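Local coordinates for protein BIFUNCTIONAL PROTEIN Proline utilization A (PutA) (Corynebacterium freiburgense, PDB 5UX5) that probably catalyses the two-step oxidation of proline to glutamate, pairing an FAD-dependent proline dehydrogenase with an NAD-dependent aldehyde dehydrogenase in one polypeptide, at residues P926-E931 / A993-G998; N988-A993 / R1049-H1054; P577-F582 / D919-S924; Y978-D983 / A1022-T1027. All blocks are in the same frame, centred on the assembly; numbering follows the deposited sequence.

Interaction 1: residues P926-E931 / A993-G998; sequences PPAYRE and AALRTG
Arg996 reaches Tyr929 because its CG stands opposite the backbone N (chi1 174°), which carries the chain off its helix, and because a bend at chi3 (-56°) then folds the guanidinium back over the tyrosine ring. Tyr929 meets it with CG anti to its carbonyl carbon, which lays the ring between Arg996 and Leu995 where the short helix 927-932 runs nearly antiparallel to the end of helix 984-997. The two flat groups lie almost parallel, with planes 20° apart and centres 4.3 Å apart, an offset cation-pi stack. NH2 of Arg996 sits over the rim of the ring, 3.6 Å from Tyr929 CZ, while the phenolic OH lies over the middle of the guanidinium, 3.7 Å from Arg996 CZ. Nearer the backbone, Arg996 CB is 3.7 Å from Tyr929 CE1. The opposite face of the ring is taken by Leu995, whose CD2 comes to 4.3 Å from Tyr929 CD1. The same methyl also meets Ala928, at 3.9 Å between Leu995 CD2 and Ala928 CB, and the carbonyl O of Pro926 lies at the ring edge, in its plane. Beyond the two segments, helix 936-953 supports the arginine: NH2 forms a salt bridge with Glu946, and the side chain also touches Asp945 and Trp949. The cation is thus held by a carboxylate while it stacks on an aromatic face. The ring, between a charge and a methyl, joins the two helices at the surface, probably through dispersion and cation-pi attraction, without hydrogen bonds between the segments.

Interaction 2: residues N988-A993 / R1049-H1054; sequences NRLKLA and RRELLH
Ala993 and Leu1052 have the nearest CA atoms across the contact, 6.5 Å apart, where helix 984-997 passes the helical chain around Leu1052. Here the alanine methyl faces the other segment, and Leu1052 extends one branch to it, CD2 lying 3.6 Å from Ala993 CB. One helical turn earlier, Arg989 and Glu1051 run past each other in opposite directions. Their charged ends do not pair, Arg989 NE and Glu1051 OE2 being 5.1 Å apart. Instead the aliphatic CG of Glu1051 lies over one face of the guanidinium, 3.7 Å from Arg989 NE. A bend at chi2 (-86°) in the arginine lays the guanidinium alongside the glutamate stem. Leu990 comes at about a right angle, its CD2 4.1 Å from Glu1051 OE1. The buried polar groups find other partners: Arg989 bonds to Asp945 and, through NE, to the carbonyl of Leu1045, while OE2 of Glu1051 pairs with Arg1017 and accepts from the N of Leu1045. On the other oxygen, His1054 ND1 donates to Glu1051 OE1 over 2.7 Å at 157°. The acceptor lies close to the imidazole plane, but the donor sits well above the carboxylate plane. Several donors thus hold the glutamate, and the positive charge of Arg1017 would probably keep it ionised. Aliphatic contacts and the Arg989-Leu1045 bond join helix 984-997 to this chain, while ion pairs tie the charged side chains to helix 936-953 and strand 1015-1018, in a C-terminal alpha/beta region whose parallel strands are consistent with a Rossmann-like fold.

Interaction 3: residues P577-F582 / D919-S924; sequences PGHSKF and DVPSVS
An antiparallel strand pair, 580-591 with 911-915, brings His579 against the chain that continues past the second strand, Asp919 to Pro921. The area buried between the two segments is small, 94 Å², and it lies at the protein surface. The imidazole presents its edge: CE1 is 3.6 Å from the carbonyl O of Asp919, which lies near the ring plane. A chi1 of -57° directs the side chain at the loop, with its CE1-NE2 end facing it. Val920 CA stands 4.3 Å from His579 CE1, and Pro921 CD 4.4 Å from His579 NE2, both obliquely placed to the ring. What fixes the rotation of the imidazole is probably a neighbour just before the loop, since ND1 is hydrogen-bonded to Ser918 OG. Backbone bonds of His579 with Ile916 and of Lys581 with Glu914 carry the ladder up to the contact, so the histidine marks the place where the paired strands hand over to irregular chain. The sheet belongs to the aldehyde dehydrogenase part of the enzyme, and strand 580-591 runs on from here toward the NAD pocket, whose residues begin at its far end. Helix 936-953 covers the contact: Leu944 touches His579, Arg940 touches Val920 and Ile947 touches Pro921. The CB of Asp919 points away from 577-582, leaving its main-chain oxygen to make the approach.

Interaction 4: residues Y978-D983 / A1022-T1027; sequences YVVGDD and APVPTT
Apolar contact alone joins the two segments, and it centres on one methyl of Val980. With chi1 at 180°, CG1 of this residue extends away from its own amide nitrogen and out toward the loop 1022-1025. There it meets Pro1025 nearly head-on, CG1 lying 4.1 Å from Pro1025 CD, and it comes to 4.4 Å from CG1 of Val1024. The backbones stay 7.1 Å apart at their closest, measured between the CA atoms of Val980 and Val1024, and the side chains of Val980, Val1024 and Pro1025 span the gap. Further apolar neighbours of Val980 are Leu1004, Ile1016 and Ile1028, while Val1024 also rests on Ala1018 and Tyr1029. Hydrogen bonding belongs to the framework around these side chains. Main-chain bonds tie Val979 to Arg1002 and Leu1004 and tie Val980 to Arg1017, so strand 965-980 is flanked by strands 1000-1003 and 1015-1018. Beyond the strand, Gly981 turns the chain with a positive phi, 114°. Asp983 then caps the next helix, its OD1 accepting from the N of Gln986. Pro1025 likewise occupies the N-cap position of helix 1026-1035. Both segments therefore include the loop that leads from a strand into a helix. Parallel strands in the order 1000-1003, 965-980, 1015-1018, 1038-1040, with helices 984-997 and 1026-1035 in the connections, are consistent with a Rossmann-like alpha/beta fold.

Overall arrangement
Interaction 2 is the buried contact of the four, interaction 4 is partly buried, and interactions 1 and 3 lie at the surface. Helix 984-997 serves both interaction 1 and interaction 2, which share Ala993 and have centres about 10 Å apart; it comes next in the chain after the strand of interaction 4, where Val979 packs on Leu990. Interaction 3 adjoins interaction 1 in sequence and touches interaction 2 through Ser580 and Arg1050, linking the aldehyde dehydrogenase strand to the C-terminal region. The chemistry changes with place: a cation-pi stack between helices, buried charges with partners elsewhere around 988-993, a ring edge at a carbonyl in 577-582, and aliphatic groups alone in 978-983.

Interaction 1: residues P926-E931 / A993-G998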
loop_
_atom_site.group_PDB
_atom_site.type_symbol
_atom_site.label_atom_id
_atom_site.label_comp_id
_atom_site.label_asym_id
_atom_site.label_seq_id
_atom_site.Cartn_x
_atom_site.Cartn_y
_atom_site.Cartn_z
ATOM N N PRO A 926 -23.047 17.771 32.270
ATOM C CA PRO A 926 -22.608 19.115 32.632
ATOM C C PRO A 926 -23.791 20.064 32.653
ATOM O O PRO A 926 -24.756 19.894 31.886
ATOM C CB PRO A 926 -21.609 19.475 31.518
ATOM C CG PRO A 926 -21.250 18.190 30.870
ATOM C CD PRO A 926 -22.454 17.309 31.009
ATOM N N PRO A 927 -23.777 21.069 33.531
ATOM C CA PRO A 927 -25.016 21.830 33.781
ATOM C C PRO A 927 -25.465 22.705 32.617
ATOM O O PRO A 927 -26.669 22.989 32.519
ATOM C CB PRO A 927 -24.658 22.673 35.010
ATOM C CG PRO A 927 -23.444 21.994 35.605
ATOM C CD PRO A 927 -22.693 21.471 34.437
ATOM N N ALA A 928 -24.548 23.130 31.730
ATOM C CA ALA A 928 -24.953 23.921 30.568
ATOM C C ALA A 928 -25.961 23.181 29.720
ATOM O O ALA A 928 -26.904 23.785 29.193
ATOM C CB ALA A 928 -23.748 24.281 29.711
ATOM N N TYR A 929 -25.843 21.867 29.658
ATOM C CA TYR A 929 -26.791 21.098 28.875
ATOM C C TYR A 929 -28.129 21.041 29.584
ATOM O O TYR A 929 -29.181 21.179 28.949
ATOM C CB TYR A 929 -26.254 19.687 28.627
ATOM C CG TYR A 929 -24.975 19.584 27.818
ATOM C CD1 TYR A 929 -25.002 19.539 26.432
ATOM C CD2 TYR A 929 -23.735 19.566 28.440
ATOM C CE1 TYR A 929 -23.818 19.438 25.675
ATOM C CE2 TYR A 929 -22.558 19.468 27.707
ATOM C CZ TYR A 929 -22.599 19.405 26.320
ATOM O OH TYR A 929 -21.420 19.315 25.586
ATOM N N ARG A 930 -28.116 20.846 30.904
ATOM C CA ARG A 930 -29.390 20.701 31.600
ATOM C C ARG A 930 -30.176 22.002 31.585
ATOM O O ARG A 930 -31.415 21.967 31.520
ATOM C CB ARG A 930 -29.164 20.162 33.019
ATOM C CG ARG A 930 -28.796 18.655 32.990
ATOM C CD ARG A 930 -29.036 17.916 34.283
ATOM N NE ARG A 930 -28.514 18.681 35.407
ATOM C CZ ARG A 930 -27.319 18.499 35.951
ATOM N NH1 ARG A 930 -26.498 17.550 35.500
ATOM N NH2 ARG A 930 -26.959 19.259 36.968
ATOM N N GLU A 931 -29.472 23.146 31.524
ATOM C CA GLU A 931 -30.137 24.442 31.364
ATOM C C GLU A 931 -30.993 24.488 30.103
ATOM O O GLU A 931 -32.042 25.142 30.089
ATOM C CB GLU A 931 -29.101 25.566 31.341
ATOM N N ALA A 993 -27.151 19.678 20.750
ATOM C CA ALA A 993 -26.134 19.076 19.889
ATOM C C ALA A 993 -25.040 20.076 19.539
ATOM O O ALA A 993 -23.853 19.734 19.548
ATOM C CB ALA A 993 -26.770 18.536 18.617
ATOM N N ALA A 994 -25.414 21.314 19.210
ATOM C CA ALA A 994 -24.414 22.280 18.763
ATOM C C ALA A 994 -23.516 22.736 19.898
ATOM O O ALA A 994 -22.354 23.097 19.663
ATOM C CB ALA A 994 -25.082 23.483 18.100
ATOM N N LEU A 995 -24.053 22.786 21.119
ATOM C CA LEU A 995 -23.238 23.161 22.269
ATOM C C LEU A 995 -22.123 22.158 22.495
ATOM O O LEU A 995 -21.051 22.523 22.981
ATOM C CB LEU A 995 -24.124 23.279 23.507
ATOM C CG LEU A 995 -23.509 23.701 24.839
ATOM C CD1 LEU A 995 -22.840 25.026 24.708
ATOM C CD2 LEU A 995 -24.616 23.789 25.905
ATOM N N ARG A 996 -22.347 20.902 22.112
ATOM C CA ARG A 996 -21.411 19.820 22.361
ATOM C C ARG A 996 -20.379 19.678 21.252
ATOM O O ARG A 996 -19.234 19.287 21.527
ATOM C CB ARG A 996 -22.189 18.507 22.544
ATOM C CG ARG A 996 -21.340 17.259 22.671
ATOM C CD ARG A 996 -22.156 16.013 22.934
ATOM N NE ARG A 996 -23.008 16.112 24.117
ATOM C CZ ARG A 996 -22.627 15.774 25.352
ATOM N NH1 ARG A 996 -21.399 15.329 25.565
ATOM N NH2 ARG A 996 -23.465 15.889 26.379
ATOM N N THR A 997 -20.756 19.955 20.004
ATOM C CA THR A 997 -19.820 19.832 18.902
ATOM C C THR A 997 -19.158 21.149 18.538
ATOM O O THR A 997 -18.120 21.134 17.855
ATOM C CB THR A 997 -20.505 19.237 17.669
ATOM O OG1 THR A 997 -21.562 20.101 17.245
ATOM C CG2 THR A 997 -21.061 17.893 17.995
ATOM N N GLY A 998 -19.706 22.271 19.001
ATOM C CA GLY A 998 -19.233 23.580 18.601
ATOM C C GLY A 998 -19.804 24.121 17.302
ATOM O O GLY A 998 -19.376 25.191 16.860
#

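Interaction 2: residues N988-A993 / R1049-H1054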
loop_
_atom_site.group_PDB
_atom_site.type_symbol
_atom_site.label_atom_id
_atom_site.label_comp_id
_atom_site.label_asym_id
_atom_site.label_seq_id
_atom_site.Cartn_x
_atom_site.Cartn_y
_atom_site.Cartn_z
ATOM N N ASN A 988 -34.274 23.628 20.130
ATOM C CA ASN A 988 -33.470 23.470 21.342
ATOM C C ASN A 988 -32.718 22.142 21.332
ATOM O O ASN A 988 -31.567 22.059 21.788
ATOM C CB ASN A 988 -34.355 23.583 22.583
ATOM C CG ASN A 988 -34.787 25.018 22.870
ATOM O OD1 ASN A 988 -34.212 25.977 22.355
ATOM N ND2 ASN A 988 -35.807 25.162 23.709
ATOM N N ARG A 989 -33.352 21.091 20.811
ATOM C CA ARG A 989 -32.642 19.830 20.665
ATOM C C ARG A 989 -31.401 20.006 19.801
ATOM O O ARG A 989 -30.384 19.352 20.042
ATOM C CB ARG A 989 -33.555 18.760 20.063
ATOM C CG ARG A 989 -32.997 17.370 20.235
ATOM C CD ARG A 989 -32.007 16.966 19.117
ATOM N NE ARG A 989 -31.408 15.670 19.408
ATOM C CZ ARG A 989 -30.301 15.515 20.121
ATOM N NH1 ARG A 989 -29.650 16.557 20.595
ATOM N NH2 ARG A 989 -29.854 14.312 20.369
ATOM N N LEU A 990 -31.490 20.836 18.747
ATOM C CA LEU A 990 -30.314 21.139 17.937
ATOM C C LEU A 990 -29.320 22.043 18.671
ATOM O O LEU A 990 -28.118 21.975 18.409
ATOM C CB LEU A 990 -30.727 21.764 16.597
ATOM C CG LEU A 990 -31.606 20.995 15.584
ATOM C CD1 LEU A 990 -31.632 21.692 14.275
ATOM C CD2 LEU A 990 -31.167 19.577 15.386
ATOM N N LYS A 991 -29.778 22.891 19.594
ATOM C CA LYS A 991 -28.828 23.717 20.342
ATOM C C LYS A 991 -28.010 22.855 21.308
ATOM O O LYS A 991 -26.811 23.086 21.492
ATOM C CB LYS A 991 -29.568 24.859 21.061
ATOM N N LEU A 992 -28.655 21.855 21.925
ATOM C CA LEU A 992 -27.963 20.846 22.726
ATOM C C LEU A 992 -26.841 20.174 21.947
ATOM O O LEU A 992 -25.733 19.999 22.461
ATOM C CB LEU A 992 -28.950 19.785 23.217
ATOM C CG LEU A 992 -29.695 19.985 24.533
ATOM C CD1 LEU A 992 -30.725 18.870 24.705
ATOM C CD2 LEU A 992 -28.673 19.952 25.647
ATOM N N ALA A 993 -27.151 19.678 20.750
ATOM C CA ALA A 993 -26.134 19.076 19.889
ATOM C C ALA A 993 -25.040 20.076 19.539
ATOM O O ALA A 993 -23.853 19.734 19.548
ATOM C CB ALA A 993 -26.770 18.536 18.617
ATOM N N ARG A 1049 -26.980 9.094 19.231
ATOM C CA ARG A 1049 -26.228 8.127 18.444
ATOM C C ARG A 1049 -26.575 8.247 16.974
ATOM O O ARG A 1049 -25.730 7.974 16.122
ATOM C CB ARG A 1049 -26.493 6.701 18.930
ATOM C CG ARG A 1049 -25.637 5.650 18.249
ATOM C CD ARG A 1049 -24.148 6.016 18.344
ATOM N NE ARG A 1049 -23.260 5.068 17.660
ATOM C CZ ARG A 1049 -22.947 5.130 16.358
ATOM N NH1 ARG A 1049 -23.447 6.082 15.584
ATOM N NH2 ARG A 1049 -22.130 4.236 15.811
ATOM N N ARG A 1050 -27.796 8.683 16.657
ATOM C CA ARG A 1050 -28.180 8.985 15.287
ATOM C C ARG A 1050 -28.120 10.474 14.966
ATOM O O ARG A 1050 -27.472 10.859 13.989
ATOM C CB ARG A 1050 -29.587 8.477 14.993
ATOM C CG ARG A 1050 -29.810 6.995 15.158
ATOM C CD ARG A 1050 -28.839 6.170 14.387
ATOM N NE ARG A 1050 -28.634 6.712 13.057
ATOM C CZ ARG A 1050 -27.641 6.334 12.256
ATOM N NH1 ARG A 1050 -26.781 5.391 12.662
ATOM N NH2 ARG A 1050 -27.498 6.902 11.063
ATOM N N GLU A 1051 -28.720 11.326 15.803
ATOM C CA GLU A 1051 -28.865 12.736 15.442
ATOM C C GLU A 1051 -27.524 13.444 15.387
ATOM O O GLU A 1051 -27.331 14.326 14.549
ATOM C CB GLU A 1051 -29.778 13.448 16.432
ATOM C CG GLU A 1051 -30.164 14.878 16.065
ATOM C CD GLU A 1051 -30.920 14.989 14.734
ATOM O OE1 GLU A 1051 -30.510 15.832 13.904
ATOM O OE2 GLU A 1051 -31.950 14.289 14.541
ATOM N N LEU A 1052 -26.579 13.079 16.262
ATOM C CA LEU A 1052 -25.300 13.790 16.284
ATOM C C LEU A 1052 -24.478 13.576 15.007
ATOM O O LEU A 1052 -23.537 14.346 14.755
ATOM C CB LEU A 1052 -24.481 13.406 17.533
ATOM C CG LEU A 1052 -25.006 13.961 18.881
ATOM C CD1 LEU A 1052 -24.310 13.391 20.096
ATOM C CD2 LEU A 1052 -24.908 15.462 18.951
ATOM N N LEU A 1053 -24.816 12.585 14.171
ATOM C CA LEU A 1053 -24.056 12.417 12.931
ATOM C C LEU A 1053 -24.217 13.646 12.044
ATOM O O LEU A 1053 -23.294 14.019 11.316
ATOM C CB LEU A 1053 -24.464 11.128 12.198
ATOM C CG LEU A 1053 -24.067 9.792 12.867
ATOM C CD1 LEU A 1053 -24.644 8.564 12.204
ATOM C CD2 LEU A 1053 -22.595 9.608 12.977
ATOM N N HIS A 1054 -25.364 14.320 12.143
ATOM C CA HIS A 1054 -25.618 15.538 11.390
ATOM C C HIS A 1054 -24.711 16.683 11.809
ATOM O O HIS A 1054 -24.604 17.673 11.069
ATOM C CB HIS A 1054 -27.082 15.951 11.556
ATOM C CG HIS A 1054 -28.047 14.893 11.142
ATOM N ND1 HIS A 1054 -29.163 14.567 11.882
ATOM C CD2 HIS A 1054 -28.075 14.091 10.050
ATOM C CE1 HIS A 1054 -29.828 13.601 11.276
ATOM N NE2 HIS A 1054 -29.190 13.295 10.159
#

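Interaction 3: residues P577-F582 / D919-S924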
loop_
_atom_site.group_PDB
_atom_site.type_symbol
_atom_site.label_atom_id
_atom_site.label_comp_id
_atom_site.label_asym_id
_atom_site.label_seq_id
_atom_site.Cartn_x
_atom_site.Cartn_y
_atom_site.Cartn_z
ATOM N N PRO A 577 -28.509 -3.317 20.945
ATOM C CA PRO A 577 -29.519 -2.717 21.822
ATOM C C PRO A 577 -29.200 -1.258 22.085
ATOM O O PRO A 577 -28.058 -0.892 22.375
ATOM C CB PRO A 577 -29.434 -3.555 23.104
ATOM C CG PRO A 577 -28.045 -4.114 23.107
ATOM C CD PRO A 577 -27.648 -4.283 21.653
ATOM N N GLY A 578 -30.237 -0.436 22.036
ATOM C CA GLY A 578 -30.041 0.996 22.070
ATOM C C GLY A 578 -31.369 1.710 22.113
ATOM O O GLY A 578 -32.378 1.153 22.547
ATOM N N HIS A 579 -31.359 2.957 21.655
ATOM C CA HIS A 579 -32.481 3.856 21.868
ATOM C C HIS A 579 -33.178 4.286 20.585
ATOM O O HIS A 579 -34.092 5.116 20.645
ATOM C CB HIS A 579 -31.982 5.059 22.657
ATOM C CG HIS A 579 -31.359 4.674 23.957
ATOM N ND1 HIS A 579 -32.108 4.383 25.081
ATOM C CD2 HIS A 579 -30.065 4.461 24.299
ATOM C CE1 HIS A 579 -31.301 4.054 26.071
ATOM N NE2 HIS A 579 -30.057 4.076 25.617
ATOM N N SER A 580 -32.821 3.697 19.443
ATOM C CA SER A 580 -33.458 3.958 18.159
ATOM C C SER A 580 -33.595 2.655 17.388
ATOM O O SER A 580 -32.896 1.675 17.658
ATOM C CB SER A 580 -32.657 4.959 17.340
ATOM O OG SER A 580 -31.271 4.795 17.584
ATOM N N LYS A 581 -34.506 2.647 16.422
ATOM C CA LYS A 581 -34.770 1.464 15.614
ATOM C C LYS A 581 -34.624 1.805 14.138
ATOM O O LYS A 581 -35.134 2.835 13.670
ATOM C CB LYS A 581 -36.178 0.882 15.882
ATOM C CG LYS A 581 -36.470 -0.382 15.064
ATOM C CD LYS A 581 -37.847 -1.017 15.305
ATOM C CE LYS A 581 -39.003 -0.157 14.854
ATOM N NZ LYS A 581 -40.307 -0.878 14.948
ATOM N N PHE A 582 -33.964 0.916 13.401
ATOM C CA PHE A 582 -33.664 1.136 11.989
ATOM C C PHE A 582 -34.688 0.421 11.117
ATOM O O PHE A 582 -35.114 -0.691 11.426
ATOM C CB PHE A 582 -32.248 0.653 11.672
ATOM C CG PHE A 582 -31.860 0.734 10.230
ATOM C CD1 PHE A 582 -31.510 1.964 9.652
ATOM C CD2 PHE A 582 -31.773 -0.421 9.456
ATOM C CE1 PHE A 582 -31.102 2.047 8.326
ATOM C CE2 PHE A 582 -31.374 -0.347 8.128
ATOM C CZ PHE A 582 -31.034 0.899 7.566
ATOM N N ASP A 919 -35.304 2.824 28.614
ATOM C CA ASP A 919 -34.896 3.442 29.855
ATOM C C ASP A 919 -33.454 3.881 29.711
ATOM O O ASP A 919 -32.599 3.105 29.278
ATOM C CB ASP A 919 -35.098 2.513 31.047
ATOM C CG ASP A 919 -36.442 2.752 31.748
ATOM O OD1 ASP A 919 -36.588 3.806 32.413
ATOM O OD2 ASP A 919 -37.338 1.887 31.638
ATOM N N VAL A 920 -33.212 5.148 30.011
ATOM C CA VAL A 920 -31.893 5.755 29.942
ATOM C C VAL A 920 -31.108 5.392 31.196
ATOM O O VAL A 920 -31.663 5.414 32.302
ATOM C CB VAL A 920 -32.014 7.275 29.785
ATOM C CG1 VAL A 920 -30.640 7.927 29.847
ATOM C CG2 VAL A 920 -32.696 7.594 28.488
ATOM N N PRO A 921 -29.835 5.030 31.081
ATOM C CA PRO A 921 -29.038 4.770 32.286
ATOM C C PRO A 921 -28.683 6.071 32.995
ATOM O O PRO A 921 -28.855 7.176 32.475
ATOM C CB PRO A 921 -27.789 4.083 31.746
ATOM C CG PRO A 921 -27.649 4.628 30.358
ATOM C CD PRO A 921 -29.056 4.864 29.847
ATOM N N SER A 922 -28.199 5.932 34.222
ATOM C CA SER A 922 -27.741 7.094 34.976
ATOM C C SER A 922 -26.356 7.515 34.479
ATOM O O SER A 922 -25.369 6.808 34.708
ATOM C CB SER A 922 -27.753 6.780 36.468
ATOM O OG SER A 922 -29.079 6.485 36.899
ATOM N N VAL A 923 -26.274 8.675 33.808
ATOM C CA VAL A 923 -25.000 9.290 33.424
ATOM C C VAL A 923 -25.062 10.761 33.797
ATOM O O VAL A 923 -26.117 11.391 33.690
ATOM C CB VAL A 923 -24.654 9.157 31.915
ATOM C CG1 VAL A 923 -24.378 7.702 31.516
ATOM C CG2 VAL A 923 -25.715 9.792 31.040
ATOM N N SER A 924 -23.937 11.299 34.253
ATOM C CA SER A 924 -23.867 12.699 34.641
ATOM C C SER A 924 -23.865 13.615 33.426
ATOM O O SER A 924 -23.302 13.292 32.376
ATOM C CB SER A 924 -22.602 12.974 35.453
ATOM O OG SER A 924 -21.452 12.873 34.634
#

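Interaction 4: residues Y978-D983 / A1022-T1027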
loop_
_atom_site.group_PDB
_atom_site.type_symbol
_atom_site.label_atom_id
_atom_site.label_comp_id
_atom_site.label_asym_id
_atom_site.label_seq_id
_atom_site.Cartn_x
_atom_site.Cartn_y
_atom_site.Cartn_z
ATOM N N TYR A 978 -27.357 24.595 8.805
ATOM C CA TYR A 978 -28.513 25.411 8.472
ATOM C C TYR A 978 -29.793 24.716 8.917
ATOM O O TYR A 978 -29.921 23.490 8.810
ATOM C CB TYR A 978 -28.553 25.700 6.965
ATOM C CG TYR A 978 -27.494 26.699 6.545
ATOM C CD1 TYR A 978 -27.733 28.067 6.651
ATOM C CD2 TYR A 978 -26.258 26.281 6.041
ATOM C CE1 TYR A 978 -26.784 28.992 6.290
ATOM C CE2 TYR A 978 -25.279 27.214 5.658
ATOM C CZ TYR A 978 -25.552 28.572 5.783
ATOM O OH TYR A 978 -24.615 29.522 5.413
ATOM N N VAL A 979 -30.740 25.501 9.427
ATOM C CA VAL A 979 -31.972 24.970 10.001
ATOM C C VAL A 979 -33.160 25.591 9.278
ATOM O O VAL A 979 -33.239 26.817 9.149
ATOM C CB VAL A 979 -32.051 25.239 11.517
ATOM C CG1 VAL A 979 -33.285 24.586 12.117
ATOM C CG2 VAL A 979 -30.794 24.767 12.203
ATOM N N VAL A 980 -34.084 24.750 8.822
ATOM C CA VAL A 980 -35.274 25.201 8.114
ATOM C C VAL A 980 -36.521 24.797 8.886
ATOM O O VAL A 980 -36.674 23.627 9.261
ATOM C CB VAL A 980 -35.335 24.631 6.695
ATOM C CG1 VAL A 980 -36.594 25.131 6.028
ATOM C CG2 VAL A 980 -34.155 25.093 5.940
ATOM N N GLY A 981 -37.391 25.763 9.152
ATOM C CA GLY A 981 -38.630 25.500 9.854
ATOM C C GLY A 981 -38.640 26.169 11.207
ATOM O O GLY A 981 -37.628 26.677 11.692
ATOM N N ASP A 982 -39.814 26.148 11.835
ATOM C CA ASP A 982 -39.992 26.790 13.139
ATOM C C ASP A 982 -40.603 25.801 14.113
ATOM O O ASP A 982 -41.725 25.325 13.909
ATOM C CB ASP A 982 -40.840 28.062 13.040
ATOM C CG ASP A 982 -40.133 29.174 12.252
ATOM O OD1 ASP A 982 -38.916 29.429 12.470
ATOM O OD2 ASP A 982 -40.798 29.784 11.389
ATOM N N ASP A 983 -39.845 25.485 15.158
ATOM C CA ASP A 983 -40.292 24.614 16.231
ATOM C C ASP A 983 -39.314 24.758 17.379
ATOM O O ASP A 983 -38.195 24.242 17.304
ATOM C CB ASP A 983 -40.390 23.172 15.761
ATOM C CG ASP A 983 -40.952 22.260 16.819
ATOM O OD1 ASP A 983 -40.393 22.201 17.936
ATOM O OD2 ASP A 983 -41.965 21.605 16.539
ATOM N N ALA A 1022 -44.059 21.514 8.923
ATOM C CA ALA A 1022 -44.253 21.957 7.563
ATOM C C ALA A 1022 -43.314 21.203 6.614
ATOM O O ALA A 1022 -42.252 20.717 7.021
ATOM C CB ALA A 1022 -44.008 23.450 7.475
ATOM N N PRO A 1023 -43.701 21.050 5.352
ATOM C CA PRO A 1023 -42.751 20.519 4.370
ATOM C C PRO A 1023 -41.583 21.482 4.231
ATOM O O PRO A 1023 -41.661 22.654 4.608
ATOM C CB PRO A 1023 -43.567 20.428 3.077
ATOM C CG PRO A 1023 -45.020 20.420 3.542
ATOM C CD PRO A 1023 -45.047 21.243 4.792
ATOM N N VAL A 1024 -40.463 20.964 3.761
ATOM C CA VAL A 1024 -39.415 21.899 3.349
ATOM C C VAL A 1024 -39.868 22.586 2.072
ATOM O O VAL A 1024 -40.420 21.919 1.172
ATOM C CB VAL A 1024 -38.087 21.164 3.152
ATOM C CG1 VAL A 1024 -36.990 22.128 2.776
ATOM C CG2 VAL A 1024 -37.720 20.396 4.398
ATOM N N PRO A 1025 -39.708 23.892 1.946
ATOM C CA PRO A 1025 -40.063 24.544 0.677
ATOM C C PRO A 1025 -39.241 23.972 -0.477
ATOM O O PRO A 1025 -38.034 23.759 -0.354
ATOM C CB PRO A 1025 -39.738 26.015 0.935
ATOM C CG PRO A 1025 -39.768 26.155 2.452
ATOM C CD PRO A 1025 -39.311 24.838 3.002
ATOM N N THR A 1026 -39.921 23.720 -1.606
ATOM C CA THR A 1026 -39.313 23.023 -2.740
ATOM C C THR A 1026 -38.058 23.737 -3.235
ATOM O O THR A 1026 -37.067 23.099 -3.623
ATOM C CB THR A 1026 -40.339 22.903 -3.877
ATOM O OG1 THR A 1026 -41.281 21.871 -3.577
ATOM C CG2 THR A 1026 -39.658 22.511 -5.209
ATOM N N THR A 1027 -38.077 25.065 -3.222
ATOM C CA THR A 1027 -36.953 25.809 -3.760
ATOM C C THR A 1027 -35.662 25.480 -3.028
ATOM O O THR A 1027 -34.593 25.479 -3.640
ATOM C CB THR A 1027 -37.271 27.307 -3.716
ATOM O OG1 THR A 1027 -38.473 27.539 -4.458
ATOM C CG2 THR A 1027 -36.147 28.142 -4.316
#